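PDB 4LGV: glucose-6-phosphate 1-dehydrogenase from Mycobacterium avium, which is expected to catalyse the oxidation of glucose 6-phosphate to 6-phosphogluconolactone with a nicotinamide cofactor, the entry step of the pentose phosphate pathway. Local coordinates for residues 190-195 / 252-257; 223-228 / 333-338; 281-286 / 323-328. All coordinates share one frame; numbering follows the deposited sequence.

Interaction 1. Residues 190-195 / 252-257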
loop_
_atom_site.group_PDB
_atom_site.type_symbol
_atom_site.label_atom_id
_atom_site.label_comp_id
_atom_site.label_asym_id
_atom_site.label_seq_id
_atom_site.Cartn_x
_atom_site.Cartn_y
_atom_site.Cartn_z
ATOM N N ARG A 190 -30.309 18.703 -17.895
ATOM C CA ARG A 190 -29.524 19.645 -18.678
ATOM C C ARG A 190 -28.816 18.875 -19.787
ATOM O O ARG A 190 -27.890 18.132 -19.512
ATOM C CB ARG A 190 -28.542 20.376 -17.783
ATOM C CG ARG A 190 -29.236 21.039 -16.609
ATOM C CD ARG A 190 -28.255 21.744 -15.694
ATOM N NE ARG A 190 -28.954 22.398 -14.593
ATOM C CZ ARG A 190 -29.385 21.775 -13.492
ATOM N NH1 ARG A 190 -29.168 20.469 -13.274
ATOM N NH2 ARG A 190 -30.005 22.471 -12.580
ATOM N N VAL A 191 -29.281 19.044 -21.028
ATOM C CA VAL A 191 -28.849 18.229 -22.146
ATOM C C VAL A 191 -27.568 18.787 -22.777
ATOM O O VAL A 191 -27.526 19.947 -23.265
ATOM C CB VAL A 191 -29.933 18.197 -23.226
ATOM C CG1 VAL A 191 -29.532 17.295 -24.375
ATOM C CG2 VAL A 191 -31.291 17.723 -22.662
ATOM N N ASP A 192 -26.518 17.977 -22.745
ATOM C CA ASP A 192 -25.246 18.333 -23.372
ATOM C C ASP A 192 -24.843 17.144 -24.205
ATOM O O ASP A 192 -24.518 16.093 -23.665
ATOM C CB ASP A 192 -24.192 18.648 -22.308
ATOM C CG ASP A 192 -22.840 19.091 -22.901
ATOM O OD1 ASP A 192 -22.520 18.749 -24.053
ATOM O OD2 ASP A 192 -22.102 19.823 -22.201
ATOM N N HIS A 193 -24.887 17.307 -25.530
ATOM C CA HIS A 193 -24.670 16.186 -26.442
ATOM C C HIS A 193 -23.361 15.483 -26.198
ATOM O O HIS A 193 -23.302 14.280 -26.328
ATOM C CB HIS A 193 -24.765 16.649 -27.885
ATOM C CG HIS A 193 -26.039 17.353 -28.161
ATOM N ND1 HIS A 193 -26.215 18.158 -29.258
ATOM C CD2 HIS A 193 -27.186 17.423 -27.437
ATOM C CE1 HIS A 193 -27.418 18.691 -29.199
ATOM N NE2 HIS A 193 -28.029 18.256 -28.111
ATOM N N PHE A 194 -22.319 16.233 -25.801
ATOM C CA PHE A 194 -21.032 15.594 -25.482
ATOM C C PHE A 194 -21.141 14.507 -24.401
ATOM O O PHE A 194 -20.535 13.456 -24.522
ATOM C CB PHE A 194 -19.981 16.595 -25.083
ATOM C CG PHE A 194 -19.470 17.420 -26.230
ATOM C CD1 PHE A 194 -18.804 16.836 -27.288
ATOM C CD2 PHE A 194 -19.628 18.768 -26.240
ATOM C CE1 PHE A 194 -18.331 17.595 -28.341
ATOM C CE2 PHE A 194 -19.177 19.528 -27.295
ATOM C CZ PHE A 194 -18.516 18.959 -28.350
ATOM N N LEU A 195 -21.936 14.746 -23.377
ATOM C CA LEU A 195 -22.133 13.769 -22.292
ATOM C C LEU A 195 -22.725 12.460 -22.732
ATOM O O LEU A 195 -22.427 11.435 -22.167
ATOM C CB LEU A 195 -22.995 14.338 -21.151
ATOM C CG LEU A 195 -22.111 14.916 -20.063
ATOM C CD1 LEU A 195 -21.360 16.127 -20.593
ATOM C CD2 LEU A 195 -22.971 15.292 -18.871
ATOM N N VAL A 252 -14.915 22.037 -21.987
ATOM C CA VAL A 252 -14.187 21.875 -20.734
ATOM C C VAL A 252 -15.085 21.901 -19.492
ATOM O O VAL A 252 -15.050 20.965 -18.677
ATOM C CB VAL A 252 -13.052 22.905 -20.594
ATOM C CG1 VAL A 252 -12.338 22.753 -19.254
ATOM C CG2 VAL A 252 -12.036 22.713 -21.699
ATOM N N GLN A 253 -15.865 22.968 -19.371
ATOM C CA GLN A 253 -16.671 23.247 -18.189
ATOM C C GLN A 253 -17.526 22.069 -17.753
ATOM O O GLN A 253 -17.616 21.763 -16.571
ATOM C CB GLN A 253 -17.546 24.485 -18.442
ATOM C CG GLN A 253 -18.542 24.836 -17.333
ATOM C CD GLN A 253 -19.873 24.138 -17.505
ATOM O OE1 GLN A 253 -20.419 24.107 -18.590
ATOM N NE2 GLN A 253 -20.394 23.544 -16.431
ATOM N N ASN A 254 -18.161 21.422 -18.695
ATOM C CA ASN A 254 -19.084 20.316 -18.410
ATOM C C ASN A 254 -18.462 18.980 -18.844
ATOM O O ASN A 254 -18.112 18.166 -18.009
ATOM C CB ASN A 254 -20.443 20.563 -19.087
ATOM C CG ASN A 254 -21.548 19.719 -18.516
ATOM O OD1 ASN A 254 -21.534 19.400 -17.347
ATOM N ND2 ASN A 254 -22.507 19.338 -19.343
ATOM N N HIS A 255 -18.290 18.777 -20.146
ATOM C CA HIS A 255 -17.873 17.465 -20.681
ATOM C C HIS A 255 -16.584 16.920 -20.079
ATOM O O HIS A 255 -16.583 15.839 -19.464
ATOM C CB HIS A 255 -17.752 17.554 -22.206
ATOM C CG HIS A 255 -17.394 16.266 -22.887
ATOM N ND1 HIS A 255 -17.993 15.070 -22.580
ATOM C CD2 HIS A 255 -16.523 15.994 -23.898
ATOM C CE1 HIS A 255 -17.487 14.110 -23.340
ATOM N NE2 HIS A 255 -16.609 14.645 -24.165
ATOM N N LEU A 256 -15.486 17.651 -20.242
ATOM C CA LEU A 256 -14.198 17.108 -19.885
ATOM C C LEU A 256 -14.010 17.039 -18.384
ATOM O O LEU A 256 -13.416 16.094 -17.889
ATOM C CB LEU A 256 -13.061 17.874 -20.555
ATOM C CG LEU A 256 -12.950 17.727 -22.049
ATOM C CD1 LEU A 256 -11.743 18.471 -22.628
ATOM C CD2 LEU A 256 -12.856 16.272 -22.455
ATOM N N LEU A 257 -14.493 18.042 -17.654
ATOM C CA LEU A 257 -14.445 17.959 -16.187
ATOM C C LEU A 257 -15.315 16.827 -15.658
ATOM O O LEU A 257 -14.965 16.170 -14.685
ATOM C CB LEU A 257 -14.843 19.288 -15.564
ATOM C CG LEU A 257 -13.761 20.380 -15.672
ATOM C CD1 LEU A 257 -14.262 21.701 -15.103
ATOM C CD2 LEU A 257 -12.521 19.950 -14.920
HETATM O O HOH W 1 -25.425 17.900 -18.622
HETATM O O HOH W 2 -19.691 20.305 -22.610
#
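Asp192 (chi1 -178°) and Asn254 (chi1 -162°) each carry CG trans to the backbone N, and this sends their polar ends at each other from opposite directions. Asn254 ND2 donates to Asp192 OD2 at 2.9 Å, and the bond is fairly straight (166°). The acceptor lies close to the amide plane of Asn254. ND2 reaches OD2 on the anti side of the carboxylate, tilted out of its plane. A water also donates to Asp192 OD2 and accepts from His255 N at 3.2 Å. The helix is kinked here: the N atoms of Asn254 and His255 lack bonds to the preceding turn, so the water gives His255 N an acceptor. The other carboxylate oxygen, Asp192 OD1, takes Phe194 N at 3.1 Å, which makes an Asx turn, and it forms a salt bridge with Lys163. Phe194 CB sits over one face of the His255 ring, 3.5 Å from its centroid, as a CH-pi contact. The two rings are near parallel but slid apart, and they barely overlap. His255 ND1 is hydrogen-bonded to Gln198 NE2. Leu195 CD1 packs at 3.6 Å from Asn254 ND2. Asp192-His193-Phe194-Leu195 opens the Asp-His-Tyr/Phe-Leu-Gly-Lys signature of the family, which lines the glucose 6-phosphate site in relatives and probably does so here. The contact joins the end of edge strand 188-191 of the parallel sheet to helix 246-264. Met229 of strand 222-230 touches both Phe194 and His255.

Interaction 2. Residues 223-228 / 333-338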
loop_
_atom_site.group_PDB
_atom_site.type_symbol
_atom_site.label_atom_id
_atom_site.label_comp_id
_atom_site.label_asym_id
_atom_site.label_seq_id
_atom_site.Cartn_x
_atom_site.Cartn_y
_atom_site.Cartn_z
ATOM N N SER A 223 1.609 9.256 -11.547
ATOM C CA SER A 223 2.361 10.525 -11.387
ATOM C C SER A 223 1.720 11.716 -12.059
ATOM O O SER A 223 1.865 12.821 -11.584
ATOM C CB SER A 223 3.797 10.449 -11.884
ATOM O OG SER A 223 3.774 10.267 -13.280
ATOM N N GLU A 224 0.952 11.481 -13.090
ATOM C CA GLU A 224 0.460 12.551 -13.911
ATOM C C GLU A 224 -0.688 12.068 -14.787
ATOM O O GLU A 224 -0.676 10.918 -15.230
ATOM C CB GLU A 224 1.615 13.028 -14.802
ATOM C CG GLU A 224 1.350 14.232 -15.652
ATOM C CD GLU A 224 2.664 14.889 -16.096
ATOM O OE1 GLU A 224 2.724 15.501 -17.215
ATOM O OE2 GLU A 224 3.639 14.774 -15.350
ATOM N N ILE A 225 -1.597 12.975 -15.122
ATOM C CA ILE A 225 -2.709 12.678 -16.008
ATOM C C ILE A 225 -2.788 13.682 -17.151
ATOM O O ILE A 225 -2.664 14.877 -16.912
ATOM C CB ILE A 225 -4.032 12.708 -15.221
ATOM C CG1 ILE A 225 -4.000 11.645 -14.115
ATOM C CG2 ILE A 225 -5.187 12.411 -16.146
ATOM C CD1 ILE A 225 -5.176 11.589 -13.203
ATOM N N HIS A 226 -2.992 13.199 -18.384
ATOM C CA HIS A 226 -3.214 14.071 -19.553
ATOM C C HIS A 226 -4.555 13.730 -20.184
ATOM O O HIS A 226 -4.836 12.563 -20.475
ATOM C CB HIS A 226 -2.193 13.882 -20.643
ATOM C CG HIS A 226 -0.830 14.361 -20.301
ATOM N ND1 HIS A 226 0.221 14.268 -21.186
ATOM C CD2 HIS A 226 -0.319 14.868 -19.158
ATOM C CE1 HIS A 226 1.314 14.760 -20.625
ATOM N NE2 HIS A 226 1.017 15.109 -19.384
ATOM N N ILE A 227 -5.384 14.739 -20.349
ATOM C CA ILE A 227 -6.664 14.584 -21.011
ATOM C C ILE A 227 -6.634 15.323 -22.345
ATOM O O ILE A 227 -6.324 16.515 -22.395
ATOM C CB ILE A 227 -7.781 15.141 -20.137
ATOM C CG1 ILE A 227 -7.913 14.243 -18.904
ATOM C CG2 ILE A 227 -9.065 15.194 -20.929
ATOM C CD1 ILE A 227 -8.949 14.704 -17.887
ATOM N N THR A 228 -6.876 14.602 -23.415
ATOM C CA THR A 228 -6.840 15.171 -24.759
ATOM C C THR A 228 -8.189 15.003 -25.396
ATOM O O THR A 228 -8.710 13.889 -25.477
ATOM C CB THR A 228 -5.802 14.462 -25.635
ATOM O OG1 THR A 228 -4.485 14.683 -25.119
ATOM C CG2 THR A 228 -5.867 14.983 -27.067
ATOM N N VAL A 333 -0.701 15.251 -8.028
ATOM C CA VAL A 333 -0.693 14.675 -9.358
ATOM C C VAL A 333 -1.142 15.780 -10.312
ATOM O O VAL A 333 -2.297 16.133 -10.298
ATOM C CB VAL A 333 -1.640 13.471 -9.448
ATOM C CG1 VAL A 333 -1.803 13.000 -10.883
ATOM C CG2 VAL A 333 -1.143 12.335 -8.585
ATOM N N PRO A 334 -0.240 16.325 -11.141
ATOM C CA PRO A 334 -0.682 17.297 -12.077
ATOM C C PRO A 334 -1.602 16.710 -13.138
ATOM O O PRO A 334 -1.334 15.629 -13.653
ATOM C CB PRO A 334 0.640 17.792 -12.750
ATOM C CG PRO A 334 1.764 17.208 -11.932
ATOM C CD PRO A 334 1.173 15.978 -11.321
ATOM N N ILE A 335 -2.654 17.453 -13.461
ATOM C CA ILE A 335 -3.600 17.069 -14.465
ATOM C C ILE A 335 -3.570 18.105 -15.596
ATOM O O ILE A 335 -3.859 19.270 -15.382
ATOM C CB ILE A 335 -4.995 16.976 -13.831
ATOM C CG1 ILE A 335 -4.964 15.982 -12.668
ATOM C CG2 ILE A 335 -6.025 16.593 -14.870
ATOM C CD1 ILE A 335 -6.218 15.930 -11.818
ATOM N N PHE A 336 -3.179 17.672 -16.788
ATOM C CA PHE A 336 -3.122 18.537 -17.937
ATOM C C PHE A 336 -4.256 18.174 -18.889
ATOM O O PHE A 336 -4.535 17.003 -19.144
ATOM C CB PHE A 336 -1.758 18.422 -18.656
ATOM C CG PHE A 336 -0.592 18.937 -17.843
ATOM C CD1 PHE A 336 -0.331 20.281 -17.781
ATOM C CD2 PHE A 336 0.210 18.086 -17.166
ATOM C CE1 PHE A 336 0.718 20.781 -17.014
ATOM C CE2 PHE A 336 1.274 18.548 -16.420
ATOM C CZ PHE A 336 1.542 19.906 -16.349
ATOM N N LEU A 337 -4.855 19.206 -19.454
ATOM C CA LEU A 337 -5.977 19.044 -20.330
ATOM C C LEU A 337 -5.789 19.891 -21.591
ATOM O O LEU A 337 -5.345 21.024 -21.495
ATOM C CB LEU A 337 -7.190 19.467 -19.578
ATOM C CG LEU A 337 -8.504 19.316 -20.276
ATOM C CD1 LEU A 337 -9.570 19.135 -19.197
ATOM C CD2 LEU A 337 -8.773 20.527 -21.159
ATOM N N ARG A 338 -6.085 19.304 -22.757
ATOM C CA ARG A 338 -6.069 20.024 -24.008
ATOM C C ARG A 338 -7.260 19.618 -24.832
ATOM O O ARG A 338 -7.647 18.436 -24.883
ATOM C CB ARG A 338 -4.786 19.811 -24.784
ATOM C CG ARG A 338 -4.559 18.405 -25.260
ATOM C CD ARG A 338 -3.245 18.280 -26.018
ATOM N NE ARG A 338 -2.961 16.868 -26.290
ATOM C CZ ARG A 338 -1.991 16.428 -27.068
ATOM N NH1 ARG A 338 -1.186 17.287 -27.668
ATOM N NH2 ARG A 338 -1.827 15.123 -27.273
#
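Glu224 OE1 is gripped by two donors: it accepts from His226 NE2 at 2.8 Å and from His475 N. The same oxygen lies against the Phe336 ring, with Glu224 OE1 3.5 Å from Phe336 CE2. These residues belong to a parallel strand pair in the middle of the large mixed sheet, with 222-230 beside 335-340. The Glu224 chain is extended beyond CG and runs obliquely across Phe336. The His226 and Phe336 rings are almost perpendicular. Four backbone bonds join the strands in the parallel pattern. Ile225 N donates to Pro334 O at 3.0 Å, and Phe336 N returns to Ile225 O at 2.8 Å. Ile227 N then donates to Phe336 O at 2.7 Å, and Arg338 N to Ile227 O at 2.8 Å. Ile225, Ile227, Ile335 and Leu337 share one face of the sheet, where Ile227 CG2 lies 4.2 Å from Leu337 CG. Helix 246-264 covers part of this face, with Leu260 against Ile227. His226, Thr228, Phe336 and Arg338 are on the other face, where Trp477 meets His226 and Arg338. At one end of the pair, Ser223 and Glu224 both face Phe353 of the next strand, a classic beta bulge. At the other end, Arg338 has CG between its backbone N and carbonyl carbon (chi1 65°), and from there the chain runs extended to NE, alongside Thr228. The hydroxyl oxygen of Thr228 lies at the edge of the guanidinium, in its plane. Arg338 NE donates to Thr228 OG1 at 2.9 Å, almost straight (171°), while the bond from Arg338 NH2 to the same oxygen is weak.

Interaction 3. Residues 281-286 / 323-328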
loop_
_atom_site.group_PDB
_atom_site.type_symbol
_atom_site.label_atom_id
_atom_site.label_comp_id
_atom_site.label_asym_id
_atom_site.label_seq_id
_atom_site.Cartn_x
_atom_site.Cartn_y
_atom_site.Cartn_z
ATOM N N ALA A 281 -19.402 15.372 -7.472
ATOM C CA ALA A 281 -19.357 16.650 -6.827
ATOM C C ALA A 281 -18.189 16.697 -5.840
ATOM O O ALA A 281 -17.494 17.686 -5.766
ATOM C CB ALA A 281 -20.685 16.960 -6.099
ATOM N N GLU A 282 -17.988 15.631 -5.084
ATOM C CA GLU A 282 -16.851 15.586 -4.159
ATOM C C GLU A 282 -15.517 15.864 -4.844
ATOM O O GLU A 282 -14.635 16.403 -4.215
ATOM C CB GLU A 282 -16.686 14.201 -3.521
ATOM C CG GLU A 282 -17.679 13.905 -2.479
ATOM C CD GLU A 282 -17.395 12.550 -1.815
ATOM O OE1 GLU A 282 -16.473 11.708 -2.277
ATOM O OE2 GLU A 282 -18.146 12.349 -0.830
ATOM N N VAL A 283 -15.352 15.362 -6.066
ATOM C CA VAL A 283 -14.126 15.581 -6.801
ATOM C C VAL A 283 -13.953 17.071 -7.011
ATOM O O VAL A 283 -12.912 17.624 -6.732
ATOM C CB VAL A 283 -14.132 14.886 -8.170
ATOM C CG1 VAL A 283 -12.914 15.302 -8.996
ATOM C CG2 VAL A 283 -14.129 13.379 -8.010
ATOM N N PHE A 284 -14.984 17.703 -7.549
ATOM C CA PHE A 284 -14.887 19.111 -7.948
ATOM C C PHE A 284 -14.624 19.981 -6.715
ATOM O O PHE A 284 -13.909 20.998 -6.800
ATOM C CB PHE A 284 -16.168 19.556 -8.681
ATOM C CG PHE A 284 -16.436 18.831 -9.959
ATOM C CD1 PHE A 284 -15.398 18.579 -10.871
ATOM C CD2 PHE A 284 -17.713 18.402 -10.262
ATOM C CE1 PHE A 284 -15.651 17.922 -12.051
ATOM C CE2 PHE A 284 -17.959 17.721 -11.445
ATOM C CZ PHE A 284 -16.928 17.494 -12.359
ATOM N N ARG A 285 -15.183 19.588 -5.577
ATOM C CA ARG A 285 -15.000 20.388 -4.336
ATOM C C ARG A 285 -13.574 20.382 -3.832
ATOM O O ARG A 285 -13.220 21.215 -3.032
ATOM C CB ARG A 285 -15.961 19.935 -3.249
ATOM C CG ARG A 285 -17.361 20.376 -3.657
ATOM C CD ARG A 285 -18.443 20.007 -2.691
ATOM N NE ARG A 285 -18.208 20.690 -1.429
ATOM C CZ ARG A 285 -18.729 20.325 -0.268
ATOM N NH1 ARG A 285 -19.484 19.247 -0.175
ATOM N NH2 ARG A 285 -18.455 21.040 0.814
ATOM N N ALA A 286 -12.758 19.459 -4.303
ATOM C CA ALA A 286 -11.376 19.372 -3.895
ATOM C C ALA A 286 -10.473 19.942 -4.969
ATOM O O ALA A 286 -9.234 19.826 -4.865
ATOM C CB ALA A 286 -10.973 17.903 -3.624
ATOM N N THR A 323 -4.565 21.638 -14.024
ATOM C CA THR A 323 -5.368 21.636 -12.815
ATOM C C THR A 323 -4.907 20.494 -11.886
ATOM O O THR A 323 -3.831 19.894 -12.074
ATOM C CB THR A 323 -6.862 21.496 -13.174
ATOM O OG1 THR A 323 -7.640 21.575 -11.990
ATOM C CG2 THR A 323 -7.132 20.176 -13.853
ATOM N N GLU A 324 -5.671 20.257 -10.838
ATOM C CA GLU A 324 -5.304 19.269 -9.846
ATOM C C GLU A 324 -6.524 18.925 -8.995
ATOM O O GLU A 324 -7.497 19.680 -8.952
ATOM C CB GLU A 324 -4.163 19.777 -8.932
ATOM C CG GLU A 324 -4.570 20.939 -8.074
ATOM C CD GLU A 324 -3.545 21.436 -7.055
ATOM O OE1 GLU A 324 -3.038 20.661 -6.208
ATOM O OE2 GLU A 324 -3.318 22.641 -7.080
ATOM N N ILE A 325 -6.439 17.799 -8.310
ATOM C CA ILE A 325 -7.472 17.370 -7.344
ATOM C C ILE A 325 -6.766 17.143 -5.999
ATOM O O ILE A 325 -5.973 16.209 -5.850
ATOM C CB ILE A 325 -8.146 16.085 -7.811
ATOM C CG1 ILE A 325 -8.834 16.313 -9.143
ATOM C CG2 ILE A 325 -9.164 15.601 -6.805
ATOM C CD1 ILE A 325 -9.264 15.023 -9.819
ATOM N N ASP A 326 -7.033 18.023 -5.047
ATOM C CA ASP A 326 -6.247 18.105 -3.819
ATOM C C ASP A 326 -6.852 17.275 -2.698
ATOM O O ASP A 326 -7.262 17.813 -1.659
ATOM C CB ASP A 326 -6.096 19.575 -3.395
ATOM C CG ASP A 326 -5.089 19.764 -2.280
ATOM O OD1 ASP A 326 -4.079 19.021 -2.189
ATOM O OD2 ASP A 326 -5.337 20.704 -1.461
ATOM N N ASN A 327 -6.865 15.959 -2.888
ATOM C CA ASN A 327 -7.416 15.059 -1.869
ATOM C C ASN A 327 -6.490 13.878 -1.594
ATOM O O ASN A 327 -5.378 13.860 -2.098
ATOM C CB ASN A 327 -8.823 14.664 -2.240
ATOM C CG ASN A 327 -8.903 13.707 -3.430
ATOM O OD1 ASN A 327 -7.914 13.184 -3.927
ATOM N ND2 ASN A 327 -10.133 13.472 -3.886
ATOM N N TRP A 328 -6.921 12.911 -0.795
ATOM C CA TRP A 328 -6.051 11.786 -0.432
ATOM C C TRP A 328 -5.646 10.929 -1.630
ATOM O O TRP A 328 -4.591 10.326 -1.623
ATOM C CB TRP A 328 -6.703 10.897 0.603
ATOM C CG TRP A 328 -6.737 11.469 1.985
ATOM C CD1 TRP A 328 -6.341 12.702 2.369
ATOM C CD2 TRP A 328 -7.252 10.827 3.172
ATOM N NE1 TRP A 328 -6.564 12.873 3.713
ATOM C CE2 TRP A 328 -7.108 11.726 4.227
ATOM C CE3 TRP A 328 -7.788 9.574 3.434
ATOM C CZ2 TRP A 328 -7.504 11.419 5.539
ATOM C CZ3 TRP A 328 -8.198 9.263 4.733
ATOM C CH2 TRP A 328 -8.058 10.173 5.763
HETATM O O HOH W 3 -12.555 14.873 -3.134
#
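Ala286 faces the loop 323-328 directly, and its carbonyl takes the one direct hydrogen bond between the segments. Asp326 N donates to Ala286 O at 2.9 Å (163°), tilted well out of the carbonyl plane. The tight part of the contact is apolar and lies beside this bond. Val283 CG1 touches Ile325 CD1 at 3.8 Å, the side chains meeting at a slant. The methyl CB of Ala286 is 4.3 Å from Ile325 CG2 and 4.1 Å from Asn327 CB. The looser side is polar and bridged by one water. It donates to Glu282 O at 2.8 Å and accepts from Asn327 ND2 at 2.9 Å, so the helix and loop meet there through this water. Asn327 OD1 turns instead to Trp330 N. The carboxylate of Asp326 leads away from the helix, and its OD2 bonds Ser361 OG of the second subunit. Glu282 forms salt bridges with Lys279 of its own chain and Lys279 of the third subunit. The contact thus borders subunit interfaces of the tetramer. Asp326 is the centre of an inverse gamma turn in the connection between antiparallel neighbour strands 318-323 and 335-340.

How the interactions relate
Along the chain, interactions 1 and 2 interlock: 223-228 comes between 190-195 and 252-257, and 333-338 follows last. Interaction 3 comes after interaction 1 closes and falls, in sequence, between the two segments of interaction 2. The centre of interaction 1 is about 18 Å from those of the other two, which are about 14 Å apart. Helix 246-264 links interaction 1 to both. Its Leu256 and Val252 pack on Leu337 of interaction 2, and Leu257 O touches Phe284 of interaction 3. Interactions 2 and 3 meet through Ile335, which packs on Ile325 and whose O probably accepts a hydrogen bond from Thr323 N. The helix therefore connects the nucleotide-binding sheet to the large mixed sheet, whose loop region reaches other subunits.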